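Local coordinates for cellulase (Bacillus sp. BG-CS10, PDB 5E09), which probably hydrolyses internal beta-1,4-glucosidic bonds of cellulose, joining a family 5 glycosidase barrel to two further modules, one a family 46 carbohydrate-binding module, at residues Tyr524-Ser527 against His532-Gly535. Residues are numbered along the deposited sequence; the frame is centred on the assembly and turned at random.
Sequences YTLS and HVQG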
loop_
_atom_site.group_PDB
_atom_site.type_symbol
_atom_site.label_atom_id
_atom_site.label_comp_id
_atom_site.label_asym_id
_atom_site.label_seq_id
_atom_site.Cartn_x
_atom_site.Cartn_y
_atom_site.Cartn_z
ATOM N N TYR A 524 -12.998 18.953 -21.854
ATOM C CA TYR A 524 -13.080 20.233 -21.162
ATOM C C TYR A 524 -11.880 21.093 -21.541
ATOM O O TYR A 524 -10.801 20.570 -21.781
ATOM C CB TYR A 524 -13.129 20.015 -19.651
ATOM C CG TYR A 524 -13.614 21.203 -18.851
ATOM C CD1 TYR A 524 -14.972 21.478 -18.729
ATOM C CD2 TYR A 524 -12.715 22.042 -18.205
ATOM C CE1 TYR A 524 -15.417 22.555 -17.991
ATOM C CE2 TYR A 524 -13.152 23.122 -17.464
ATOM C CZ TYR A 524 -14.501 23.375 -17.360
ATOM O OH TYR A 524 -14.935 24.448 -16.619
ATOM N N THR A 525 -12.049 22.408 -21.592
ATOM C CA THR A 525 -10.947 23.252 -22.044
ATOM C C THR A 525 -10.579 24.317 -21.019
ATOM O O THR A 525 -11.443 25.012 -20.501
ATOM C CB THR A 525 -11.281 23.932 -23.397
ATOM O OG1 THR A 525 -11.608 22.929 -24.365
ATOM C CG2 THR A 525 -10.092 24.743 -23.906
ATOM N N LEU A 526 -9.291 24.427 -20.719
ATOM C CA LEU A 526 -8.793 25.481 -19.842
ATOM C C LEU A 526 -8.043 26.535 -20.649
ATOM O O LEU A 526 -7.340 26.218 -21.600
ATOM C CB LEU A 526 -7.870 24.912 -18.759
ATOM C CG LEU A 526 -8.385 23.773 -17.873
ATOM C CD1 LEU A 526 -7.340 23.396 -16.831
ATOM C CD2 LEU A 526 -9.697 24.151 -17.209
ATOM N N SER A 527 -8.214 27.793 -20.277
ATOM C CA SER A 527 -7.352 28.858 -20.759
ATOM C C SER A 527 -6.631 29.423 -19.552
ATOM O O SER A 527 -7.256 29.999 -18.661
ATOM C CB SER A 527 -8.150 29.940 -21.490
ATOM O OG SER A 527 -8.700 29.436 -22.693
ATOM N N HIS A 532 -4.556 33.151 -13.523
ATOM C CA HIS A 532 -5.988 33.022 -13.765
ATOM C C HIS A 532 -6.319 32.007 -14.843
ATOM O O HIS A 532 -5.583 31.844 -15.814
ATOM C CB HIS A 532 -6.588 34.376 -14.115
ATOM C CG HIS A 532 -6.461 35.377 -13.013
ATOM N ND1 HIS A 532 -5.566 36.423 -13.058
ATOM C CD2 HIS A 532 -7.095 35.471 -11.819
ATOM C CE1 HIS A 532 -5.666 37.130 -11.946
ATOM N NE2 HIS A 532 -6.585 36.574 -11.179
ATOM N N VAL A 533 -7.434 31.315 -14.636
ATOM C CA VAL A 533 -7.875 30.237 -15.508
ATOM C C VAL A 533 -9.366 30.329 -15.795
ATOM O O VAL A 533 -10.191 30.561 -14.892
ATOM C CB VAL A 533 -7.584 28.841 -14.898
ATOM C CG1 VAL A 533 -7.931 27.736 -15.897
ATOM C CG2 VAL A 533 -6.137 28.729 -14.482
ATOM N N GLN A 534 -9.693 30.050 -17.045
ATOM C CA GLN A 534 -11.043 29.988 -17.522
ATOM C C GLN A 534 -11.359 28.553 -17.961
ATOM O O GLN A 534 -10.649 27.973 -18.722
ATOM C CB GLN A 534 -11.253 30.958 -18.661
ATOM C CG GLN A 534 -12.530 30.694 -19.413
ATOM C CD GLN A 534 -13.176 31.911 -20.000
ATOM O OE1 GLN A 534 -13.115 32.118 -21.193
ATOM N NE2 GLN A 534 -13.831 32.702 -19.169
ATOM N N GLY A 535 -12.454 28.006 -17.480
ATOM C CA GLY A 535 -12.872 26.673 -17.823
ATOM C C GLY A 535 -14.059 26.705 -18.739
ATOM O O GLY A 535 -14.981 27.402 -18.510
#
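Ser527 and Gln534 form an antiparallel hydrogen-bonded pair: Ser527 N donates to Gln534 O and Gln534 N to Ser527 O, both at 2.9 Å, while Leu526 and Gly535 make the adjoining non-hydrogen-bonded pair. The same carbonyls also receive CA-H...O contacts, Val533 CA lying 3.2 Å from Ser527 O. With CG anti to the backbone N (chi1 -163°), the Tyr524 ring reaches across to the neighbouring strand and meets Gly535 obliquely, CE2 standing 3.6 Å from Gly535 CA. A CB on Gly535 would run into the phenol oxygen, so the missing side chain makes room for the ring. Leu526 CD2 sits in plane at the edge of this ring, and Leu526 CB packs 4.0 Å from Val533 CG1; Phe447 and Phe502 extend the apolar cluster. The Tyr524 hydroxyl is hydrogen-bonded to Glu438 O on strand 436-443, one strand beyond Gly535. An alanine here is likely to leave Glu438 O without its hydroxyl partner and to open a gap beside Gly535. On the face of Ser527 and Gln534, Ser527 OG is hydrogen-bonded to Asp509. Strands 521-529 and 532-536 form a beta hairpin within the antiparallel sheet of the C-terminal, family 46 carbohydrate-binding module.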